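Local coordinates for putative capsular polysaccharide biosynthesis protein (Streptococcus pneumoniae serotype 4, PDB 6EWJ), which is probably a pyridoxal phosphate-dependent sugar aminotransferase of the DegT/DnrJ/EryC1 family, essential for teichoic acid biosynthesis in the pneumococcus, at residues A[147-158]-A[167-175]; A[332-343]-A[400-409]. All blocks are in the same frame, centred on the assembly; numbering follows the deposited sequence.

Interaction 1. Residues A[147-158]-A[167-175]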
loop_
_atom_site.group_PDB
_atom_site.type_symbol
_atom_site.label_atom_id
_atom_site.label_comp_id
_atom_site.label_asym_id
_atom_site.label_seq_id
_atom_site.Cartn_x
_atom_site.Cartn_y
_atom_site.Cartn_z
ATOM N N LEU A 147 1.535 14.536 -28.520
ATOM C CA LEU A 147 0.454 13.971 -27.652
ATOM C C LEU A 147 -0.689 14.960 -27.388
ATOM O O LEU A 147 -1.844 14.619 -27.574
ATOM C CB LEU A 147 1.036 13.486 -26.330
ATOM C CG LEU A 147 1.737 12.148 -26.430
ATOM C CD1 LEU A 147 2.748 11.911 -25.300
ATOM C CD2 LEU A 147 0.640 11.057 -26.414
ATOM N N PHE A 148 -0.354 16.199 -26.991
ATOM C CA PHE A 148 -1.400 17.223 -26.746
ATOM C C PHE A 148 -2.165 17.624 -28.027
ATOM O O PHE A 148 -3.356 17.918 -27.967
ATOM C CB PHE A 148 -0.838 18.460 -26.010
ATOM C CG PHE A 148 -0.714 18.259 -24.514
ATOM C CD1 PHE A 148 -1.854 18.222 -23.714
ATOM C CD2 PHE A 148 0.526 18.083 -23.906
ATOM C CE1 PHE A 148 -1.760 17.999 -22.339
ATOM C CE2 PHE A 148 0.627 17.913 -22.527
ATOM C CZ PHE A 148 -0.524 17.838 -21.744
ATOM N N GLN A 149 -1.478 17.596 -29.163
ATOM C CA GLN A 149 -2.120 17.827 -30.495
ATOM C C GLN A 149 -3.146 16.733 -30.808
ATOM O O GLN A 149 -4.248 17.029 -31.243
ATOM C CB GLN A 149 -1.055 17.875 -31.601
ATOM C CG GLN A 149 -0.171 19.116 -31.556
ATOM C CD GLN A 149 1.051 19.059 -32.499
ATOM O OE1 GLN A 149 1.327 18.048 -33.136
ATOM N NE2 GLN A 149 1.801 20.157 -32.561
ATOM N N VAL A 150 -2.795 15.474 -30.502
ATOM C CA VAL A 150 -3.717 14.328 -30.699
ATOM C C VAL A 150 -5.004 14.465 -29.887
ATOM O O VAL A 150 -6.097 14.366 -30.448
ATOM C CB VAL A 150 -3.063 12.978 -30.366
ATOM C CG1 VAL A 150 -4.102 11.870 -30.319
ATOM C CG2 VAL A 150 -1.966 12.645 -31.368
ATOM N N VAL A 151 -4.882 14.715 -28.581
ATOM C CA VAL A 151 -6.083 14.798 -27.719
ATOM C C VAL A 151 -6.986 15.973 -28.106
ATOM O O VAL A 151 -8.215 15.861 -28.080
ATOM C CB VAL A 151 -5.768 14.830 -26.210
ATOM C CG1 VAL A 151 -4.976 13.587 -25.804
ATOM C CG2 VAL A 151 -5.036 16.096 -25.806
ATOM N N GLU A 152 -6.359 17.089 -28.470
ATOM C CA GLU A 152 -7.078 18.254 -28.982
ATOM C C GLU A 152 -7.789 17.954 -30.274
ATOM O O GLU A 152 -8.938 18.355 -30.434
ATOM C CB GLU A 152 -6.107 19.389 -29.215
ATOM C CG GLU A 152 -6.715 20.680 -29.757
ATOM C CD GLU A 152 -7.795 21.292 -28.884
ATOM O OE1 GLU A 152 -7.835 21.142 -27.633
ATOM O OE2 GLU A 152 -8.646 21.924 -29.508
ATOM N N LYS A 153 -7.095 17.286 -31.193
ATOM C CA LYS A 153 -7.657 16.935 -32.497
ATOM C C LYS A 153 -8.898 16.060 -32.359
ATOM O O LYS A 153 -9.854 16.227 -33.099
ATOM C CB LYS A 153 -6.610 16.235 -33.377
ATOM C CG LYS A 153 -7.149 15.733 -34.708
ATOM C CD LYS A 153 -6.085 15.061 -35.598
ATOM C CE LYS A 153 -6.485 15.101 -37.064
ATOM N NZ LYS A 153 -5.685 14.118 -37.845
ATOM N N LYS A 154 -8.868 15.128 -31.404
ATOM C CA LYS A 154 -9.978 14.189 -31.178
ATOM C C LYS A 154 -10.969 14.639 -30.114
ATOM O O LYS A 154 -11.804 13.845 -29.683
ATOM C CB LYS A 154 -9.403 12.816 -30.800
ATOM C CG LYS A 154 -8.500 12.212 -31.854
ATOM C CD LYS A 154 -9.269 11.899 -33.128
ATOM C CE LYS A 154 -8.545 10.877 -33.969
ATOM N NZ LYS A 154 -9.359 10.447 -35.141
ATOM N N ARG A 155 -10.870 15.893 -29.670
ATOM C CA ARG A 155 -11.716 16.412 -28.599
ATOM C C ARG A 155 -13.221 16.071 -28.755
ATOM O O ARG A 155 -13.885 15.765 -27.755
ATOM C CB ARG A 155 -11.465 17.919 -28.388
ATOM C CG ARG A 155 -12.556 18.670 -27.596
ATOM C CD ARG A 155 -12.075 19.556 -26.425
ATOM N NE ARG A 155 -10.781 20.227 -26.494
ATOM C CZ ARG A 155 -10.296 20.894 -25.451
ATOM N NH1 ARG A 155 -10.975 20.924 -24.302
ATOM N NH2 ARG A 155 -9.140 21.515 -25.542
ATOM N N ASP A 156 -13.737 16.093 -29.988
ATOM C CA ASP A 156 -15.155 15.782 -30.251
ATOM C C ASP A 156 -15.577 14.326 -29.975
ATOM O O ASP A 156 -16.775 14.059 -29.833
ATOM C CB ASP A 156 -15.546 16.171 -31.680
ATOM C CG ASP A 156 -15.466 17.673 -31.931
ATOM O OD1 ASP A 156 -15.353 18.461 -30.963
ATOM O OD2 ASP A 156 -15.524 18.071 -33.121
ATOM N N PHE A 157 -14.618 13.397 -29.904
ATOM C CA PHE A 157 -14.900 12.028 -29.441
ATOM C C PHE A 157 -15.184 11.973 -27.927
ATOM O O PHE A 157 -15.777 11.014 -27.453
ATOM C CB PHE A 157 -13.733 11.076 -29.759
ATOM C CG PHE A 157 -13.697 10.583 -31.184
ATOM C CD1 PHE A 157 -13.540 11.466 -32.249
ATOM C CD2 PHE A 157 -13.789 9.213 -31.465
ATOM C CE1 PHE A 157 -13.506 10.995 -33.564
ATOM C CE2 PHE A 157 -13.732 8.739 -32.766
ATOM C CZ PHE A 157 -13.592 9.629 -33.815
ATOM N N PHE A 158 -14.750 12.976 -27.167
ATOM C CA PHE A 158 -14.805 12.908 -25.708
ATOM C C PHE A 158 -16.180 13.244 -25.156
ATOM O O PHE A 158 -16.814 14.186 -25.600
ATOM C CB PHE A 158 -13.779 13.859 -25.096
ATOM C CG PHE A 158 -13.548 13.631 -23.646
ATOM C CD1 PHE A 158 -12.729 12.582 -23.223
ATOM C CD2 PHE A 158 -14.140 14.451 -22.687
ATOM C CE1 PHE A 158 -12.505 12.362 -21.880
ATOM C CE2 PHE A 158 -13.909 14.229 -21.339
ATOM C CZ PHE A 158 -13.094 13.189 -20.938
ATOM N N ALA A 167 -14.020 18.838 -16.207
ATOM C CA ALA A 167 -13.125 20.002 -16.037
ATOM C C ALA A 167 -12.167 20.134 -17.244
ATOM O O ALA A 167 -11.999 21.197 -17.843
ATOM C CB ALA A 167 -12.359 19.868 -14.712
ATOM N N PHE A 168 -11.477 19.044 -17.521
ATOM C CA PHE A 168 -10.624 18.927 -18.704
ATOM C C PHE A 168 -11.372 19.052 -20.024
ATOM O O PHE A 168 -10.991 19.805 -20.919
ATOM C CB PHE A 168 -9.816 17.611 -18.558
ATOM C CG PHE A 168 -8.652 17.733 -17.633
ATOM C CD1 PHE A 168 -8.778 17.414 -16.285
ATOM C CD2 PHE A 168 -7.436 18.231 -18.082
ATOM C CE1 PHE A 168 -7.702 17.543 -15.436
ATOM C CE2 PHE A 168 -6.355 18.358 -17.236
ATOM C CZ PHE A 168 -6.492 18.007 -15.906
ATOM N N ASN A 169 -12.455 18.318 -20.109
ATOM C CA ASN A 169 -13.226 18.129 -21.300
ATOM C C ASN A 169 -12.538 17.540 -22.551
ATOM O O ASN A 169 -12.957 17.768 -23.688
ATOM C CB ASN A 169 -14.125 19.323 -21.658
ATOM C CG ASN A 169 -15.525 18.859 -22.050
ATOM O OD1 ASN A 169 -15.910 18.869 -23.225
ATOM N ND2 ASN A 169 -16.261 18.344 -21.061
ATOM N N ARG A 170 -11.524 16.734 -22.283
ATOM C CA ARG A 170 -10.776 16.021 -23.283
ATOM C C ARG A 170 -10.121 14.802 -22.613
ATOM O O ARG A 170 -10.216 14.624 -21.384
ATOM C CB ARG A 170 -9.714 16.950 -23.891
ATOM C CG ARG A 170 -8.784 17.649 -22.886
ATOM C CD ARG A 170 -7.479 18.083 -23.572
ATOM N NE ARG A 170 -6.580 18.842 -22.687
ATOM C CZ ARG A 170 -5.715 18.309 -21.825
ATOM N NH1 ARG A 170 -5.626 16.992 -21.663
ATOM N NH2 ARG A 170 -4.939 19.098 -21.093
ATOM N N ILE A 171 -9.434 13.998 -23.411
ATOM C CA ILE A 171 -8.595 12.910 -22.899
ATOM C C ILE A 171 -7.533 13.502 -21.982
ATOM O O ILE A 171 -6.894 14.487 -22.330
ATOM C CB ILE A 171 -7.935 12.107 -24.048
ATOM C CG1 ILE A 171 -8.995 11.320 -24.825
ATOM C CG2 ILE A 171 -6.916 11.104 -23.507
ATOM C CD1 ILE A 171 -8.573 10.843 -26.195
ATOM N N VAL A 172 -7.342 12.886 -20.820
ATOM C CA VAL A 172 -6.358 13.337 -19.848
ATOM C C VAL A 172 -5.076 12.553 -20.107
ATOM O O VAL A 172 -5.122 11.299 -20.307
ATOM C CB VAL A 172 -6.888 13.177 -18.396
ATOM C CG1 VAL A 172 -5.789 13.472 -17.373
ATOM C CG2 VAL A 172 -8.091 14.087 -18.149
ATOM N N ILE A 173 -3.929 13.251 -20.086
ATOM C CA ILE A 173 -2.660 12.608 -20.336
ATOM C C ILE A 173 -1.914 12.450 -19.058
ATOM O O ILE A 173 -1.588 13.438 -18.435
ATOM C CB ILE A 173 -1.797 13.354 -21.370
ATOM C CG1 ILE A 173 -2.576 13.508 -22.676
ATOM C CG2 ILE A 173 -0.516 12.569 -21.612
ATOM C CD1 ILE A 173 -1.846 14.281 -23.750
ATOM N N VAL A 174 -1.641 11.192 -18.691
ATOM C CA VAL A 174 -1.025 10.848 -17.422
ATOM C C VAL A 174 0.322 10.224 -17.708
ATOM O O VAL A 174 0.402 9.093 -18.218
ATOM C CB VAL A 174 -1.873 9.851 -16.640
ATOM C CG1 VAL A 174 -1.158 9.408 -15.369
ATOM C CG2 VAL A 174 -3.243 10.460 -16.356
ATOM N N SER A 175 1.382 10.907 -17.312
ATOM C CA SER A 175 2.735 10.395 -17.487
ATOM C C SER A 175 3.108 9.296 -16.497
ATOM O O SER A 175 3.089 9.538 -15.261
ATOM C CB SER A 175 3.768 11.527 -17.326
ATOM O OG SER A 175 5.093 10.962 -17.341
HETATM O O HOH W 1 -9.913 14.452 -25.928
#
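Arg170, lying across Phe148 and Val151, commits its NH1 to two acceptors: Ile171 O at 2.9 Å (N-H...O 144°), close to the guanidinium plane, and the carboxylate of Asp195, which completes a salt bridge. With its rotation limited in this way, the guanidinium lies between two rings. Phe168 CD2 is over one face and Phe148 CD1 over the other, and the Phe148 plane stands 84° to it; Arg170 NH2 lies at the ring's edge, near its plane, 3.6 Å from Phe148 CE1. Ile173 CD1 covers a face of the same ring as a CH-pi contact, 4.0 Å from the centroid. The motif is a beta-alpha-beta crossover of the aminotransferase large domain: the connection from strand 129-132 to its parallel neighbour 172-177 includes helix 144-153, which runs nearly antiparallel (154°) to residues 172-175. Val151 CG1 wedges between helix and strand, 3.7 Å from Ile171 CB and 3.8 Å from Ile173 CD1. At the end of the helix a water bridges the backbones, accepting from Ile171 N (2.6 Å) and donating to Val151 O. Beyond it the chain turns back, and Phe158 lays its ring against the Asn169-Arg170 and Arg170-Ile171 peptides, with Arg170 O over one face, 3.2 Å from Phe158 CZ; Lys130 makes a cation-pi contact with this ring. Arg155 CD packs on Asn169 O, which is buried without a hydrogen-bonding partner.

Interaction 2. Residues A[332-343]-A[400-409]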
loop_
_atom_site.group_PDB
_atom_site.type_symbol
_atom_site.label_atom_id
_atom_site.label_comp_id
_atom_site.label_asym_id
_atom_site.label_seq_id
_atom_site.Cartn_x
_atom_site.Cartn_y
_atom_site.Cartn_z
ATOM N N GLU A 332 19.840 -15.034 -30.247
ATOM C CA GLU A 332 21.193 -14.479 -30.162
ATOM C C GLU A 332 21.271 -13.455 -29.045
ATOM O O GLU A 332 22.250 -13.423 -28.301
ATOM C CB GLU A 332 21.623 -13.887 -31.508
ATOM C CG GLU A 332 21.851 -14.935 -32.584
ATOM C CD GLU A 332 21.983 -14.337 -33.982
ATOM O OE1 GLU A 332 21.434 -13.238 -34.225
ATOM O OE2 GLU A 332 22.638 -14.951 -34.825
ATOM N N ARG A 333 20.234 -12.635 -28.903
ATOM C CA ARG A 333 20.152 -11.690 -27.758
ATOM C C ARG A 333 20.251 -12.439 -26.454
ATOM O O ARG A 333 20.981 -12.027 -25.528
ATOM C CB ARG A 333 18.860 -10.858 -27.768
ATOM C CG ARG A 333 18.857 -9.671 -26.752
ATOM C CD ARG A 333 18.454 -10.028 -25.323
ATOM N NE ARG A 333 17.208 -10.780 -25.330
ATOM C CZ ARG A 333 16.008 -10.250 -25.484
ATOM N NH1 ARG A 333 15.827 -8.945 -25.588
ATOM N NH2 ARG A 333 14.962 -11.061 -25.491
ATOM N N ASN A 334 19.496 -13.525 -26.330
ATOM C CA ASN A 334 19.465 -14.255 -25.057
ATOM C C ASN A 334 20.852 -14.828 -24.772
ATOM O O ASN A 334 21.298 -14.744 -23.642
ATOM C CB ASN A 334 18.374 -15.338 -25.046
ATOM C CG ASN A 334 16.959 -14.768 -25.190
ATOM O OD1 ASN A 334 16.695 -13.576 -24.987
ATOM N ND2 ASN A 334 16.010 -15.668 -25.538
ATOM N N LEU A 335 21.521 -15.364 -25.807
ATOM C CA LEU A 335 22.891 -15.905 -25.654
ATOM C C LEU A 335 23.854 -14.820 -25.201
ATOM O O LEU A 335 24.581 -15.019 -24.223
ATOM C CB LEU A 335 23.405 -16.593 -26.933
ATOM C CG LEU A 335 24.816 -17.233 -26.885
ATOM C CD1 LEU A 335 25.036 -18.134 -25.654
ATOM C CD2 LEU A 335 25.102 -18.016 -28.145
ATOM N N ILE A 336 23.772 -13.635 -25.818
ATOM C CA ILE A 336 24.605 -12.477 -25.396
ATOM C C ILE A 336 24.413 -12.128 -23.892
ATOM O O ILE A 336 25.383 -11.900 -23.170
ATOM C CB ILE A 336 24.377 -11.234 -26.295
ATOM C CG1 ILE A 336 24.914 -11.493 -27.713
ATOM C CG2 ILE A 336 25.089 -10.001 -25.716
ATOM C CD1 ILE A 336 24.455 -10.499 -28.769
ATOM N N ILE A 337 23.181 -12.138 -23.405
ATOM C CA ILE A 337 22.944 -11.885 -21.981
ATOM C C ILE A 337 23.629 -12.929 -21.103
ATOM O O ILE A 337 24.293 -12.586 -20.125
ATOM C CB ILE A 337 21.458 -11.811 -21.644
ATOM C CG1 ILE A 337 20.919 -10.478 -22.153
ATOM C CG2 ILE A 337 21.211 -11.942 -20.140
ATOM C CD1 ILE A 337 19.420 -10.392 -22.085
ATOM N N GLN A 338 23.495 -14.196 -21.457
ATOM C CA GLN A 338 24.169 -15.263 -20.679
ATOM C C GLN A 338 25.721 -15.164 -20.747
ATOM O O GLN A 338 26.409 -15.451 -19.750
ATOM C CB GLN A 338 23.657 -16.659 -21.085
ATOM C CG GLN A 338 22.156 -16.881 -20.909
ATOM C CD GLN A 338 21.634 -16.739 -19.495
ATOM O OE1 GLN A 338 22.357 -16.916 -18.500
ATOM N NE2 GLN A 338 20.329 -16.438 -19.391
ATOM N N GLU A 339 26.258 -14.752 -21.899
ATOM C CA GLU A 339 27.702 -14.506 -22.029
ATOM C C GLU A 339 28.162 -13.293 -21.213
ATOM O O GLU A 339 29.256 -13.307 -20.653
ATOM C CB GLU A 339 28.103 -14.280 -23.483
ATOM C CG GLU A 339 28.142 -15.546 -24.318
ATOM C CD GLU A 339 29.293 -16.454 -23.945
ATOM O OE1 GLU A 339 30.417 -15.958 -23.675
ATOM O OE2 GLU A 339 29.084 -17.678 -23.921
ATOM N N LEU A 340 27.348 -12.252 -21.152
ATOM C CA LEU A 340 27.642 -11.111 -20.247
ATOM C C LEU A 340 27.692 -11.563 -18.792
ATOM O O LEU A 340 28.589 -11.180 -18.034
ATOM C CB LEU A 340 26.609 -9.993 -20.401
ATOM C CG LEU A 340 26.743 -9.155 -21.695
ATOM C CD1 LEU A 340 25.568 -8.197 -21.850
ATOM C CD2 LEU A 340 28.047 -8.371 -21.665
ATOM N N ALA A 341 26.746 -12.422 -18.437
ATOM C CA ALA A 341 26.646 -12.950 -17.082
ATOM C C ALA A 341 27.870 -13.805 -16.696
ATOM O O ALA A 341 28.399 -13.657 -15.601
ATOM C CB ALA A 341 25.365 -13.743 -16.923
ATOM N N LYS A 342 28.365 -14.630 -17.624
ATOM C CA LYS A 342 29.612 -15.389 -17.395
ATOM C C LYS A 342 30.829 -14.502 -17.212
ATOM O O LYS A 342 31.802 -14.910 -16.579
ATOM C CB LYS A 342 29.886 -16.374 -18.531
ATOM C CG LYS A 342 28.929 -17.544 -18.558
ATOM C CD LYS A 342 29.261 -18.484 -19.703
ATOM C CE LYS A 342 28.087 -19.399 -20.008
ATOM N NZ LYS A 342 28.248 -19.989 -21.365
ATOM N N ALA A 343 30.774 -13.303 -17.796
ATOM C CA ALA A 343 31.850 -12.321 -17.697
ATOM C C ALA A 343 31.667 -11.375 -16.476
ATOM O O ALA A 343 32.388 -10.396 -16.348
ATOM C CB ALA A 343 31.936 -11.531 -19.003
ATOM N N THR A 400 33.730 -5.732 -23.099
ATOM C CA THR A 400 33.137 -7.099 -23.022
ATOM C C THR A 400 31.869 -7.262 -23.876
ATOM O O THR A 400 31.720 -8.245 -24.592
ATOM C CB THR A 400 32.826 -7.524 -21.571
ATOM O OG1 THR A 400 33.996 -7.420 -20.753
ATOM C CG2 THR A 400 32.323 -8.966 -21.522
ATOM N N PHE A 401 30.985 -6.273 -23.840
ATOM C CA PHE A 401 29.751 -6.327 -24.610
ATOM C C PHE A 401 30.058 -6.352 -26.131
ATOM O O PHE A 401 29.451 -7.135 -26.883
ATOM C CB PHE A 401 28.858 -5.136 -24.208
ATOM C CG PHE A 401 27.452 -5.167 -24.729
ATOM C CD1 PHE A 401 26.809 -6.350 -25.134
ATOM C CD2 PHE A 401 26.735 -3.993 -24.765
ATOM C CE1 PHE A 401 25.495 -6.325 -25.580
ATOM C CE2 PHE A 401 25.428 -3.960 -25.202
ATOM C CZ PHE A 401 24.805 -5.124 -25.622
ATOM N N LYS A 402 31.025 -5.537 -26.567
ATOM C CA LYS A 402 31.464 -5.595 -27.973
ATOM C C LYS A 402 32.019 -6.966 -28.361
ATOM O O LYS A 402 31.546 -7.567 -29.315
ATOM C CB LYS A 402 32.533 -4.556 -28.273
ATOM C CG LYS A 402 32.026 -3.130 -28.286
ATOM C CD LYS A 402 33.200 -2.224 -28.608
ATOM C CE LYS A 402 33.233 -0.994 -27.766
ATOM N NZ LYS A 402 34.335 -0.085 -28.197
ATOM N N THR A 403 32.985 -7.462 -27.583
ATOM C CA THR A 403 33.610 -8.771 -27.829
ATOM C C THR A 403 32.592 -9.907 -27.832
ATOM O O THR A 403 32.627 -10.786 -28.705
ATOM C CB THR A 403 34.712 -9.075 -26.787
ATOM O OG1 THR A 403 35.713 -8.067 -26.855
ATOM C CG2 THR A 403 35.387 -10.455 -27.023
ATOM N N VAL A 404 31.704 -9.889 -26.844
ATOM C CA VAL A 404 30.689 -10.930 -26.700
ATOM C C VAL A 404 29.708 -10.933 -27.857
ATOM O O VAL A 404 29.388 -11.994 -28.376
ATOM C CB VAL A 404 29.943 -10.816 -25.343
ATOM C CG1 VAL A 404 28.605 -11.525 -25.384
ATOM C CG2 VAL A 404 30.808 -11.400 -24.228
ATOM N N SER A 405 29.197 -9.763 -28.217
ATOM C CA SER A 405 28.284 -9.630 -29.358
ATOM C C SER A 405 28.914 -10.166 -30.643
ATOM O O SER A 405 28.294 -10.941 -31.368
ATOM C CB SER A 405 27.881 -8.163 -29.570
ATOM O OG SER A 405 27.188 -7.656 -28.432
ATOM N N GLU A 406 30.147 -9.735 -30.919
ATOM C CA GLU A 406 30.904 -10.234 -32.094
ATOM C C GLU A 406 31.023 -11.758 -32.061
ATOM O O GLU A 406 30.714 -12.434 -33.034
ATOM C CB GLU A 406 32.307 -9.629 -32.141
ATOM C CG GLU A 406 32.383 -8.147 -32.479
ATOM C CD GLU A 406 33.786 -7.572 -32.286
ATOM O OE1 GLU A 406 34.758 -8.280 -32.665
ATOM O OE2 GLU A 406 33.926 -6.428 -31.771
ATOM N N LYS A 407 31.426 -12.293 -30.914
ATOM C CA LYS A 407 31.564 -13.744 -30.751
ATOM C C LYS A 407 30.273 -14.492 -31.064
ATOM O O LYS A 407 30.303 -15.452 -31.827
ATOM C CB LYS A 407 32.057 -14.099 -29.358
ATOM C CG LYS A 407 32.284 -15.595 -29.120
ATOM C CD LYS A 407 32.892 -15.922 -27.764
ATOM C CE LYS A 407 31.870 -15.772 -26.643
ATOM N NZ LYS A 407 32.315 -15.276 -25.305
ATOM N N VAL A 408 29.149 -14.040 -30.512
ATOM C CA VAL A 408 27.849 -14.696 -30.733
ATOM C C VAL A 408 27.441 -14.660 -32.216
ATOM O O VAL A 408 26.987 -15.667 -32.755
ATOM C CB VAL A 408 26.740 -14.079 -29.847
ATOM C CG1 VAL A 408 25.346 -14.554 -30.253
ATOM C CG2 VAL A 408 26.996 -14.421 -28.391
ATOM N N LEU A 409 27.614 -13.515 -32.871
ATOM C CA LEU A 409 27.252 -13.400 -34.279
ATOM C C LEU A 409 28.209 -14.177 -35.202
ATOM O O LEU A 409 27.744 -14.857 -36.125
ATOM C CB LEU A 409 27.137 -11.934 -34.695
ATOM C CG LEU A 409 25.963 -11.226 -33.988
ATOM C CD1 LEU A 409 26.102 -9.715 -34.065
ATOM C CD2 LEU A 409 24.607 -11.664 -34.536
#
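Ile336 and Val408 interlock as reciprocal knobs in holes. Ile336 enters the space among Phe401, Val404, Ser405 and Val408, while Val408 fits among Glu332, Leu335, Ile336 and Glu339; the two side chains meet at Ile336 CG1 and Val408 CG2, 3.7 Å apart. The two branches of Ile336 divide the work. CG2, anti to the backbone N, reaches the edge of the Phe401 ring within its plane, 3.7 Å from CE1, and CG1 turns to Val408. Leu340 CD1 adds a second contact to this ring, 4.0 Å from Phe401 CD1. Val404 and Ile336 run antiparallel past one another, and Val404 presses CG1 against Glu339 CB at 3.4 Å. The helical segments cross at 135° with axes 9.5 Å apart in the C-terminal small domain, where Phe401 also packs on strands 304-306, 321-325 and 380-383. Along one margin a bend at chi2 (-70°) swings the Glu339 carboxylate over to Lys407, which comes in roughly perpendicular: NZ bonds OE1 at 2.6 Å, well off the carboxylate plane (51°). Lys342 NZ stands 3.5 Å from Glu339 OE2, so one carboxylate serves two ammonium groups, which probably favours its ionised form at the edge of a largely aliphatic interface.

The two contacts lie in series along the chain: their centres are about 44 Å apart and their nearest atoms about 24 Å. Interaction 1 is centred about 21 Å from the centre of the chain, in the large sheet domain; interaction 2, at about 29 Å, sits in the C-terminal part. Both lie away from the residues that bind the cofactor, yet each continues towards them in sequence. Strand 172-177 leads to His179, and helix 330-342 is followed by Tyr351; both bind pyridoxal phosphate in this protein, although none is bound here. Trp253 of the second subunit makes a cation-pi contact with Arg333 and packs on Asn334 and Ile337, whereas that subunit does not touch interaction 1.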